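Local coordinates for protein phosphoserine phosphatase RsbX (Bacillus subtilis, PDB 3W42) that dephosphorylates the stressosome protein RsbS and thereby acts as a negative regulator of sigma-B in the general stress response, at residues 16-19 with 24-27; 111-116 with 121-126; 164-169 with 177-182. One frame throughout, in Å; residues are numbered along the deposited sequence. Where two conformers were deposited one is given.

How the contacts relate
Three contacts in one PPM-type phosphatase chain illustrate how chemistry follows position in an alpha-beta beta-alpha sandwich. Contact 1 lies at the surface beside the manganese, where amide and thiol side chains meet between a strand end and a loop, their polar ends turned largely to residues elsewhere. Contact 2, partly buried, joins neighbouring strands at the edge of the six-stranded sheet that contact 1 also reaches, by backbone ladder, ring packing and one arginine. Contact 3, partly buried and small, sets a histidine of helix 163-169 against the end of helix 173-179 and the residue after it, and touches contact 2 at several points, among them L167 on I113. Contacts 1 and 2 stand on opposite sides of the chain's centre.

Contact 1. Residues 16-19 with 24-27; sequences QLNK and ICGD
C25 points its thiol into the angle between the side chains of Q16 and N18, and these two amides meet it in different ways. N18 brings its side-chain oxygen, with OD1 3.1 Å from C25 CB and 3.4 Å from C25 SG, while its amide nitrogen turns to the carbonyl oxygen of K22, a hydrogen bond that holds the group's rotation. Q16 reaches the same sulfur from the strand side. Its CG stands anti to the backbone N (chi1 -175°) and the chain runs on extended, which carries the amide across to the second segment and leaves Q16 CD 3.6 Å from C25 SG. The Q16 amide plane is inclined by 55° to the D27 carboxylate, and the two side chains cross at a slant. Q16 NE2 passes 3.6 Å from D27 CB and makes a weak, bent hydrogen bond to D27 O at 3.4 Å (132° at the hydrogen); its stronger partner is T192 OG1. Within 24-27, D27 N gives a weak hydrogen bond to C25 SG at 3.5 Å, so both segments approach the sulfur. D27 OD2 is hydrogen-bonded to the hydroxyls of T192 and T155, while OD1 lies close to D44 OD1. With D44 a manganese ligand and the D27 side chain about 4 Å from the ion, the contact belongs to the acidic metal centre of the PPM-type phosphatase fold.

Contact 2. Residues 111-116 with 121-126; sequences RFILHS and SFYPLP
I113 lays CG1 over the face of the Y123 ring, 3.3 Å from its centroid and 12° off the normal, a close CH-pi contact between side chains lying side by side. On the other strand face, the side chains of F112 and F122 cross at roughly a right angle, their rings obliquely inclined, with F112 CE2 at the edge of the F122 ring, 3.6 Å from F122 CD2. R111 bends at chi2 and chi3 (-52° and -65°), folding its guanidinium onto the second segment. P126 CD lies over one guanidinium face, 3.5 Å from R111 CZ, and R111 NH2 donates to P124 O at 3.0 Å, the oxygen tilted out of the guanidinium plane. Between the two side-chain layers runs the antiparallel beta hairpin: L114 and F122 form a hydrogen-bonded pair, L114 N to F122 O at 2.9 Å and F122 N to L114 O at 2.8 Å, and H115 with S121 the adjoining non-hydrogen-bonded pair. Past Y123 the segments part, and a water accepts from R111 NE and F112 N and donates to P124 O. Farther out, F122 stacks on H141, F112 meets Y104, and strand 150-154 makes backbone hydrogen bonds along the other edge of strand 111-115.

Contact 3. Residues 164-169 with 177-182; sequences RSHLKK and SNSLKM
With CG set anti to the carbonyl carbon (chi1 -67°), H166 reaches out of helix 163-169 toward the end of helix 173-179, and chi2 -93° turns the ring so that ND1 faces S179 and one face is met by L180. S179 answers with OG anti to its own backbone N (chi1 -174°), and the two polar groups meet at the rim of the imidazole. H166 ND1 and S179 OG lie 2.7 Å apart in a hydrogen bond of 152° at the hydrogen, in which either may be the donor. L180 approaches the same ring from above: its CD2 methyl sits 3.7 Å from H166 CG in a CH-pi contact, 3.9 Å from the ring centroid. Consecutive residues thus use edge and face of one imidazole; together with a hydrogen bond at H166 NE2 to a flanking residue, this probably restrains ring rotation. A water closes a second link, donating to H166 O at 2.8 Å and hydrogen-bonded at the same distance to S179 OG, so the serine oxygen is gripped by the ring and, through solvent, by the histidine backbone. V160 touches both H166 and L180 from the preceding loop. On the sheet side, L167 packs against I113 and H115 of strand 111-115 and against L195 of strand 191-198, which S177 also touches, so both helices pack against the six-stranded sheet.

Contact 1. Residues 16-19 with 24-27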
ATOM      1  N   GLN A  16      -3.028  10.735   2.468  1.00  6.58           N
ATOM      2  CA  GLN A  16      -1.641  11.020   2.744  1.00  6.77           C
ATOM      3  C   GLN A  16      -1.514  12.350   3.437  1.00  7.51           C
ATOM      4  O   GLN A  16      -2.135  13.344   3.007  1.00 10.19           O
ATOM      5  CB  GLN A  16      -0.801  11.037   1.455  1.00  8.06           C
ATOM      6  CG  GLN A  16       0.680  11.216   1.735  1.00  9.75           C
ATOM      7  CD  GLN A  16       1.496  11.046   0.533  1.00  9.58           C
ATOM      8  OE1 GLN A  16       1.661  12.020  -0.229  1.00 12.70           O
ATOM      9  NE2 GLN A  16       2.092   9.896   0.337  1.00  8.80           N
ATOM     10  N   LEU A  17      -0.700  12.421   4.449  1.00  7.31           N
ATOM     11  CA  LEU A  17      -0.375  13.680   5.122  1.00  8.26           C
ATOM     12  C   LEU A  17       1.078  13.654   5.539  1.00  7.07           C
ATOM     13  O   LEU A  17       1.599  12.646   5.991  1.00  8.92           O
ATOM     14  CB  LEU A  17      -1.235  13.928   6.355  1.00 10.23           C
ATOM     15  CG  LEU A  17      -1.452  15.458   6.543  1.00 16.46           C
ATOM     16  CD1 LEU A  17      -2.443  16.034   5.466  1.00 24.33           C
ATOM     17  CD2 LEU A  17      -2.073  15.616   7.912  1.00 21.18           C
ATOM     18  N   ASN A  18       1.755  14.772   5.362  1.00  7.23           N
ATOM     19  CA  ASN A  18       3.148  14.869   5.718  1.00  6.85           C
ATOM     20  C   ASN A  18       3.323  14.945   7.229  1.00  7.25           C
ATOM     21  O   ASN A  18       2.471  15.444   7.980  1.00  8.35           O
ATOM     22  CB  ASN A  18       3.767  16.158   5.124  1.00  8.17           C
ATOM     23  CG  ASN A  18       3.888  16.092   3.657  1.00  8.61           C
ATOM     24  OD1 ASN A  18       3.399  15.196   2.965  1.00 11.27           O
ATOM     25  ND2 ASN A  18       4.621  17.104   3.103  1.00 10.58           N
ATOM     26  N   LYS A  19       4.492  14.525   7.696  1.00  6.86           N
ATOM     27  CA  LYS A  19       4.986  14.827   9.011  1.00  7.82           C
ATOM     28  C   LYS A  19       4.824  16.318   9.306  1.00  8.28           C
ATOM     29  O   LYS A  19       5.017  17.166   8.418  1.00  8.04           O
ATOM     30  CB  LYS A  19       6.470  14.506   9.081  1.00  8.77           C
ATOM     31  CG  LYS A  19       7.101  14.802  10.434  1.00 10.75           C
ATOM     32  CD  LYS A  19       8.508  14.330  10.509  1.00 14.04           C
ATOM     33  CE  LYS A  19       9.237  14.743  11.840  1.00 16.59           C
ATOM     34  NZ  LYS A  19      10.672  14.376  11.851  1.00 24.91           N
ATOM     35  N   ILE A  24       8.259  18.298   2.097  1.00 10.58           N
ATOM     36  CA  ILE A  24       8.442  17.220   1.116  1.00 10.86           C
ATOM     37  C   ILE A  24       8.104  15.882   1.782  1.00  9.24           C
ATOM     38  O   ILE A  24       8.736  15.459   2.705  1.00 12.05           O
ATOM     39  CB  ILE A  24       9.817  17.161   0.533  1.00 11.03           C
ATOM     40  CG1 ILE A  24      10.066  18.513  -0.169  1.00 15.58           C
ATOM     41  CG2 ILE A  24       9.976  15.995  -0.440  1.00 13.10           C
ATOM     42  CD1 ILE A  24       8.812  18.915  -1.248  1.00 15.40           C
ATOM     43  N   CYS A  25       7.103  15.170   1.220  1.00  7.35           N
ATOM     44  CA  CYS A  25       6.706  13.837   1.735  1.00  6.73           C
ATOM     45  C   CYS A  25       7.714  12.822   1.257  1.00  6.04           C
ATOM     46  O   CYS A  25       8.126  12.804   0.084  1.00  8.30           O
ATOM     47  CB  CYS A  25       5.331  13.543   1.225  1.00  8.22           C
ATOM     48  SG  CYS A  25       4.570  12.123   2.031  1.00  8.48           S
ATOM     49  N   GLY A  26       8.121  11.931   2.143  1.00  5.47           N
ATOM     50  CA  GLY A  26       8.959  10.798   1.767  1.00  5.79           C
ATOM     51  C   GLY A  26       8.202   9.555   1.365  1.00  4.97           C
ATOM     52  O   GLY A  26       8.853   8.624   0.864  1.00  5.53           O
ATOM     53  N   ASP A  27       6.900   9.526   1.562  1.00  5.15           N
ATOM     54  CA  ASP A  27       6.058   8.428   1.164  1.00  4.71           C
ATOM     55  C   ASP A  27       5.560   8.677  -0.261  1.00  4.89           C
ATOM     56  O   ASP A  27       5.321   9.817  -0.658  1.00  7.65           O
ATOM     57  CB  ASP A  27       4.813   8.274   2.026  1.00  5.20           C
ATOM     58  CG  ASP A  27       4.980   7.790   3.487  1.00  4.77           C
ATOM     59  OD1 ASP A  27       6.102   7.465   3.890  1.00  5.33           O
ATOM     60  OD2 ASP A  27       3.914   7.770   4.170  1.00  5.43           O
TER

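Contact 2. Residues 111-116 with 121-126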
ATOM      1  N   ARG A 111       2.720  -2.136   5.573  1.00  4.63           N
ATOM      2  CA  ARG A 111       1.879  -3.252   5.983  1.00  4.69           C
ATOM      3  C   ARG A 111       0.634  -3.377   5.122  1.00  3.88           C
ATOM      4  O   ARG A 111       0.109  -2.385   4.630  1.00  6.10           O
ATOM      5  CB  ARG A 111       1.476  -3.090   7.415  1.00  5.96           C
ATOM      6  CG  ARG A 111       2.653  -2.934   8.459  1.00  9.50           C
ATOM      7  CD  ARG A 111       3.661  -3.986   8.352  1.00 10.24           C
ATOM      8  NE  ARG A 111       3.159  -5.303   8.685  1.00 10.74           N
ATOM      9  CZ  ARG A 111       3.053  -5.818   9.917  1.00 10.62           C
ATOM     10  NH1 ARG A 111       3.571  -5.133  10.960  1.00  9.45           N
ATOM     11  NH2 ARG A 111       2.521  -7.028  10.090  1.00 11.91           N
ATOM     12  N   PHE A 112       0.163  -4.595   4.975  1.00  4.73           N
ATOM     13  CA  PHE A 112      -1.035  -4.919   4.235  1.00  4.24           C
ATOM     14  C   PHE A 112      -1.871  -5.861   5.080  1.00  4.11           C
ATOM     15  O   PHE A 112      -1.374  -6.864   5.613  1.00  5.45           O
ATOM     16  CB  PHE A 112      -0.669  -5.630   2.909  1.00  5.12           C
ATOM     17  CG  PHE A 112      -1.805  -6.182   2.109  1.00  4.71           C
ATOM     18  CD1 PHE A 112      -2.959  -5.465   1.813  1.00  4.89           C
ATOM     19  CD2 PHE A 112      -1.694  -7.444   1.506  1.00  5.89           C
ATOM     20  CE1 PHE A 112      -3.928  -5.991   0.986  1.00  5.35           C
ATOM     21  CE2 PHE A 112      -2.650  -7.977   0.692  1.00  6.80           C
ATOM     22  CZ  PHE A 112      -3.799  -7.255   0.422  1.00  6.30           C
ATOM     23  N   ILE A 113      -3.161  -5.527   5.226  1.00  4.02           N
ATOM     24  CA  ILE A 113      -4.111  -6.336   5.950  1.00  5.02           C
ATOM     25  C   ILE A 113      -5.367  -6.448   5.112  1.00  4.70           C
ATOM     26  O   ILE A 113      -5.922  -5.405   4.726  1.00  5.28           O
ATOM     27  CB  ILE A 113      -4.475  -5.684   7.375  1.00  6.66           C
ATOM     28  CG1 ILE A 113      -3.211  -5.412   8.209  1.00  7.82           C
ATOM     29  CG2 ILE A 113      -5.448  -6.642   8.061  1.00  8.78           C
ATOM     30  CD1 ILE A 113      -2.577  -4.084   8.024  1.00 10.06           C
ATOM     31  N   LEU A 114      -5.817  -7.652   4.828  1.00  6.10           N
ATOM     32  CA  LEU A 114      -7.072  -7.897   4.099  1.00  6.09           C
ATOM     33  C   LEU A 114      -7.973  -8.709   5.022  1.00  7.40           C
ATOM     34  O   LEU A 114      -7.629  -9.785   5.469  1.00  9.47           O
ATOM     35  CB  LEU A 114      -6.813  -8.545   2.755  1.00  7.24           C
ATOM     36  CG  LEU A 114      -8.080  -8.792   1.863  1.00  8.85           C
ATOM     37  CD1 LEU A 114      -7.745  -8.606   0.346  1.00 10.10           C
ATOM     38  CD2 LEU A 114      -8.795 -10.094   2.203  1.00 10.93           C
ATOM     39  N   HIS A 115      -9.134  -8.138   5.325  1.00  7.43           N
ATOM     40  CA  HIS A 115     -10.156  -8.692   6.224  1.00  8.27           C
ATOM     41  C   HIS A 115     -11.253  -9.285   5.387  1.00  6.81           C
ATOM     42  O   HIS A 115     -11.818  -8.638   4.548  1.00  8.53           O
ATOM     43  CB  HIS A 115     -10.784  -7.547   7.084  1.00 11.58           C
ATOM     44  CG  HIS A 115     -11.957  -7.992   7.921  1.00 15.19           C
ATOM     45  ND1 HIS A 115     -11.852  -8.692   9.094  1.00 17.69           N
ATOM     46  CD2 HIS A 115     -13.270  -7.966   7.646  1.00 15.43           C
ATOM     47  CE1 HIS A 115     -13.044  -9.045   9.532  1.00 15.53           C
ATOM     48  NE2 HIS A 115     -13.930  -8.643   8.628  1.00 15.96           N
ATOM     49  N   SER A 116     -11.567 -10.553   5.677  1.00  7.49           N
ATOM     50  CA  SER A 116     -12.589 -11.332   5.022  0.70 10.13           C
ATOM     51  C   SER A 116     -13.872 -11.283   5.858  1.00 10.28           C
ATOM     52  O   SER A 116     -13.783 -11.399   7.073  1.00 10.77           O
ATOM     53  CB  SER A 116     -12.010 -12.766   4.981  0.70  9.94           C
ATOM     54  OG  SER A 116     -12.890 -13.596   4.276  0.70 14.61           O
ATOM     55  N   SER A 121      -8.256 -13.169   8.226  1.00 19.89           N
ATOM     56  CA  SER A 121      -7.543 -12.009   7.713  1.00 17.35           C
ATOM     57  C   SER A 121      -6.255 -12.534   7.074  1.00 14.65           C
ATOM     58  O   SER A 121      -5.608 -13.521   7.570  1.00 21.20           O
ATOM     59  CB  SER A 121      -7.229 -11.092   8.874  1.00 21.26           C
ATOM     60  OG  SER A 121      -6.391 -11.748   9.833  1.00 28.25           O
ATOM     61  N   PHE A 122      -5.816 -11.872   6.055  1.00  9.32           N
ATOM     62  CA  PHE A 122      -4.474 -11.988   5.515  1.00  8.66           C
ATOM     63  C   PHE A 122      -3.693 -10.829   6.085  1.00  7.96           C
ATOM     64  O   PHE A 122      -4.049  -9.671   5.830  1.00  8.13           O
ATOM     65  CB  PHE A 122      -4.498 -11.957   4.014  1.00  9.88           C
ATOM     66  CG  PHE A 122      -3.096 -12.050   3.421  1.00 10.58           C
ATOM     67  CD1 PHE A 122      -2.272 -13.105   3.721  1.00 12.59           C
ATOM     68  CD2 PHE A 122      -2.572 -10.999   2.673  1.00  9.18           C
ATOM     69  CE1 PHE A 122      -0.944 -13.181   3.239  1.00 13.32           C
ATOM     70  CE2 PHE A 122      -1.284 -11.104   2.102  1.00  8.65           C
ATOM     71  CZ  PHE A 122      -0.476 -12.199   2.375  1.00 12.89           C
ATOM     72  N   TYR A 123      -2.649 -11.099   6.845  1.00  7.95           N
ATOM     73  CA  TYR A 123      -1.946 -10.074   7.607  1.00  9.33           C
ATOM     74  C   TYR A 123      -0.502 -10.541   7.733  1.00  8.19           C
ATOM     75  O   TYR A 123      -0.020 -10.926   8.823  1.00  8.50           O
ATOM     76  CB  TYR A 123      -2.579  -9.840   8.982  1.00 11.28           C
ATOM     77  CG  TYR A 123      -2.125  -8.559   9.687  1.00 13.92           C
ATOM     78  CD1 TYR A 123      -1.068  -7.732   9.319  1.00 18.47           C
ATOM     79  CD2 TYR A 123      -2.891  -8.174  10.759  1.00 17.93           C
ATOM     80  CE1 TYR A 123      -0.798  -6.538  10.118  1.00 17.80           C
ATOM     81  CE2 TYR A 123      -2.636  -7.048  11.545  1.00 20.41           C
ATOM     82  CZ  TYR A 123      -1.564  -6.235  11.193  1.00 21.18           C
ATOM     83  OH  TYR A 123      -1.217  -5.046  11.847  1.00 24.56           O
ATOM     84  N   PRO A 124       0.240 -10.489   6.639  1.00  7.32           N
ATOM     85  CA  PRO A 124       1.594 -10.945   6.673  1.00  7.52           C
ATOM     86  C   PRO A 124       2.485 -10.146   7.616  1.00  7.16           C
ATOM     87  O   PRO A 124       2.331  -8.939   7.728  1.00  7.78           O
ATOM     88  CB  PRO A 124       2.074 -10.843   5.212  1.00  9.01           C
ATOM     89  CG  PRO A 124       1.195  -9.814   4.645  1.00  9.06           C
ATOM     90  CD  PRO A 124      -0.136 -10.021   5.291  1.00  8.23           C
ATOM     91  N   LEU A 125       3.471 -10.793   8.189  1.00  6.25           N
ATOM     92  CA  LEU A 125       4.494 -10.096   8.928  0.50  6.75           C
ATOM     93  C   LEU A 125       5.335  -9.296   7.980  1.00  6.24           C
ATOM     94  O   LEU A 125       5.512  -9.625   6.799  1.00  8.26           O
ATOM     95  CB  LEU A 125       5.408 -11.084   9.630  0.50  7.62           C
ATOM     96  CG  LEU A 125       4.735 -11.837  10.748  0.50  8.83           C
ATOM     97  CD1 LEU A 125       5.838 -12.702  11.367  0.50 11.58           C
ATOM     98  CD2 LEU A 125       4.041 -10.829  11.744  0.50 14.52           C
ATOM     99  N   PRO A 126       5.931  -8.188   8.480  1.00  7.20           N
ATOM    100  CA  PRO A 126       6.826  -7.375   7.638  1.00  7.34           C
ATOM    101  C   PRO A 126       8.068  -8.159   7.273  1.00  7.39           C
ATOM    102  O   PRO A 126       8.569  -8.913   8.116  1.00  9.28           O
ATOM    103  CB  PRO A 126       7.098  -6.147   8.495  1.00  8.99           C
ATOM    104  CG  PRO A 126       7.034  -6.660   9.906  1.00 10.29           C
ATOM    105  CD  PRO A 126       6.005  -7.748   9.883  1.00  8.65           C
TER
HETATM  106  O   HOH W   1       2.039  -6.564   6.320  1.00 11.20           O

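Contact 3. Residues 164-169 with 177-182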
ATOM      1  N   ARG A 164      -7.424  -4.604  12.308  1.00  9.04           N
ATOM      2  CA  ARG A 164      -8.455  -5.521  11.825  0.70  9.79           C
ATOM      3  C   ARG A 164      -9.812  -5.057  12.295  1.00  8.95           C
ATOM      4  O   ARG A 164     -10.783  -5.183  11.577  1.00 10.34           O
ATOM      5  CB  ARG A 164      -8.169  -6.915  12.361  0.70 10.36           C
ATOM      6  CG  ARG A 164      -7.073  -7.673  11.676  0.70 14.98           C
ATOM      7  CD  ARG A 164      -6.917  -9.012  12.373  0.70 20.69           C
ATOM      8  NE  ARG A 164      -5.937  -9.851  11.706  0.70 28.40           N
ATOM      9  CZ  ARG A 164      -5.331 -10.889  12.248  0.70 28.52           C
ATOM     10  NH1 ARG A 164      -5.627 -11.259  13.495  0.70 29.95           N
ATOM     11  NH2 ARG A 164      -4.455 -11.582  11.508  0.70 29.71           N
ATOM     12  N   SER A 165      -9.910  -4.556  13.521  1.00  9.24           N
ATOM     13  CA  SER A 165     -11.194  -4.137  14.033  1.00  9.21           C
ATOM     14  C   SER A 165     -11.805  -2.975  13.227  1.00  7.64           C
ATOM     15  O   SER A 165     -12.998  -2.900  13.044  1.00  8.32           O
ATOM     16  CB  SER A 165     -11.072  -3.788  15.532  1.00 11.41           C
ATOM     17  OG  SER A 165     -10.372  -2.578  15.788  1.00 11.31           O
ATOM     18  N   HIS A 166     -10.926  -2.045  12.783  1.00  7.84           N
ATOM     19  CA  HIS A 166     -11.414  -0.939  12.011  1.00  7.12           C
ATOM     20  C   HIS A 166     -11.963  -1.428  10.680  1.00  6.65           C
ATOM     21  O   HIS A 166     -12.971  -0.927  10.174  1.00  7.70           O
ATOM     22  CB  HIS A 166     -10.278   0.095  11.802  1.00  7.17           C
ATOM     23  CG  HIS A 166      -9.862   0.750  13.070  1.00  7.25           C
ATOM     24  ND1 HIS A 166     -10.423   1.937  13.459  1.00  7.30           N
ATOM     25  CD2 HIS A 166      -8.983   0.378  14.004  1.00  7.12           C
ATOM     26  CE1 HIS A 166      -9.880   2.271  14.619  1.00  7.71           C
ATOM     27  NE2 HIS A 166      -8.995   1.355  14.992  1.00  7.93           N
ATOM     28  N   LEU A 167     -11.250  -2.356  10.046  1.00  6.64           N
ATOM     29  CA  LEU A 167     -11.707  -2.950   8.767  1.00  6.91           C
ATOM     30  C   LEU A 167     -13.005  -3.685   8.979  1.00  6.96           C
ATOM     31  O   LEU A 167     -13.890  -3.592   8.140  1.00  8.33           O
ATOM     32  CB  LEU A 167     -10.656  -3.898   8.219  1.00  6.71           C
ATOM     33  CG  LEU A 167      -9.313  -3.249   7.817  1.00  6.61           C
ATOM     34  CD1 LEU A 167      -8.344  -4.363   7.398  1.00  8.28           C
ATOM     35  CD2 LEU A 167      -9.467  -2.353   6.680  1.00  8.24           C
ATOM     36  N   LYS A 168     -13.127  -4.458  10.054  1.00  7.32           N
ATOM     37  CA  LYS A 168     -14.326  -5.262  10.263  1.00  7.80           C
ATOM     38  C   LYS A 168     -15.546  -4.366  10.452  1.00  7.34           C
ATOM     39  O   LYS A 168     -16.590  -4.587   9.877  1.00  8.82           O
ATOM     40  CB  LYS A 168     -14.109  -6.108  11.470  1.00 10.19           C
ATOM     41  CG  LYS A 168     -15.332  -6.889  11.876  1.00 11.82           C
ATOM     42  CD  LYS A 168     -15.008  -7.947  12.986  1.00 17.37           C
ATOM     43  CE  LYS A 168     -16.267  -8.686  13.376  1.00 21.32           C
ATOM     44  NZ  LYS A 168     -15.951  -9.813  14.271  1.00 26.64           N
ATOM     45  N   LYS A 169     -15.419  -3.339  11.316  1.00  8.21           N
ATOM     46  CA  LYS A 169     -16.582  -2.510  11.669  1.00  8.23           C
ATOM     47  C   LYS A 169     -17.058  -1.604  10.512  1.00  7.68           C
ATOM     48  O   LYS A 169     -18.253  -1.318  10.401  1.00  9.61           O
ATOM     49  CB  LYS A 169     -16.315  -1.709  12.910  1.00  8.94           C
ATOM     50  CG  LYS A 169     -16.223  -2.583  14.119  1.00 10.63           C
ATOM     51  CD  LYS A 169     -16.091  -1.852  15.380  1.00 12.47           C
ATOM     52  CE  LYS A 169     -14.827  -1.186  15.299  1.00 10.75           C
ATOM     53  NZ  LYS A 169     -14.441  -0.546  16.607  1.00 12.51           N
ATOM     54  N   SER A 177     -11.794   5.159   6.928  1.00  6.19           N
ATOM     55  CA  SER A 177     -10.864   6.283   7.042  1.00  6.51           C
ATOM     56  C   SER A 177     -11.208   7.169   8.262  1.00  6.33           C
ATOM     57  O   SER A 177     -10.365   7.534   9.078  1.00  7.13           O
ATOM     58  CB  SER A 177     -10.879   7.084   5.759  1.00  6.49           C
ATOM     59  OG  SER A 177      -9.908   8.124   5.819  1.00  8.77           O
ATOM     60  N   ASN A 178     -12.499   7.461   8.403  1.00  7.23           N
ATOM     61  CA  ASN A 178     -12.909   8.269   9.527  1.00  8.38           C
ATOM     62  C   ASN A 178     -12.636   7.571  10.845  1.00  8.09           C
ATOM     63  O   ASN A 178     -12.262   8.205  11.861  1.00  8.52           O
ATOM     64  CB  ASN A 178     -14.349   8.707   9.350  1.00  9.55           C
ATOM     65  CG  ASN A 178     -14.545   9.740   8.250  1.00 13.10           C
ATOM     66  OD1 ASN A 178     -15.680   9.846   7.701  1.00 18.99           O
ATOM     67  ND2 ASN A 178     -13.497  10.439   7.865  1.00 16.53           N
ATOM     68  N   SER A 179     -12.779   6.235  10.862  1.00  7.35           N
ATOM     69  CA  SER A 179     -12.501   5.424  12.050  1.00  7.48           C
ATOM     70  C   SER A 179     -11.062   5.545  12.521  1.00  7.48           C
ATOM     71  O   SER A 179     -10.773   5.366  13.724  1.00  8.16           O
ATOM     72  CB  SER A 179     -12.821   3.973  11.702  1.00  7.94           C
ATOM     73  OG  SER A 179     -12.734   3.100  12.781  1.00  8.13           O
ATOM     74  N   LEU A 180     -10.145   5.820  11.604  1.00  6.74           N
ATOM     75  CA  LEU A 180      -8.715   5.952  11.874  1.00  7.52           C
ATOM     76  C   LEU A 180      -8.273   7.347  12.199  1.00  7.56           C
ATOM     77  O   LEU A 180      -7.082   7.564  12.428  1.00  8.43           O
ATOM     78  CB  LEU A 180      -7.933   5.460  10.608  1.00  7.58           C
ATOM     79  CG  LEU A 180      -8.095   3.964  10.268  1.00  7.69           C
ATOM     80  CD1 LEU A 180      -7.502   3.697   8.893  1.00  9.10           C
ATOM     81  CD2 LEU A 180      -7.533   3.066  11.297  1.00  9.37           C
ATOM     82  N   LYS A 181      -9.203   8.313  12.273  1.00  8.03           N
ATOM     83  CA  LYS A 181      -8.786   9.710  12.367  1.00  9.55           C
ATOM     84  C   LYS A 181      -7.918   9.952  13.594  1.00  8.48           C
ATOM     85  O   LYS A 181      -6.981  10.789  13.491  1.00  8.77           O
ATOM     86  CB  LYS A 181     -10.019  10.588  12.428  1.00 11.48           C
ATOM     87  CG  LYS A 181      -9.664  12.015  12.676  1.00 20.41           C
ATOM     88  CD  LYS A 181     -10.736  12.998  12.535  1.00 26.48           C
ATOM     89  CE  LYS A 181     -10.132  14.438  12.677  1.00 33.50           C
ATOM     90  NZ  LYS A 181      -9.730  14.829  14.111  1.00 35.13           N
ATOM     91  N   MET A 182      -8.138   9.298  14.738  1.00  8.21           N
ATOM     92  CA  MET A 182      -7.362   9.616  15.917  1.00  9.41           C
ATOM     93  C   MET A 182      -5.895   9.368  15.732  1.00  8.63           C
ATOM     94  O   MET A 182      -5.079   9.898  16.468  1.00 10.67           O
ATOM     95  CB  MET A 182      -7.890   8.913  17.136  1.00  8.88           C
ATOM     96  CG  MET A 182      -7.623   7.411  17.177  1.00 11.15           C
ATOM     97  SD  MET A 182      -7.638   6.620  18.780  1.00 11.74           S
ATOM     98  CE  MET A 182      -6.184   7.402  19.519  1.00 14.88           C
TER
HETATM   99  O   HOH W   2     -14.351   1.164  11.524  1.00 10.54           O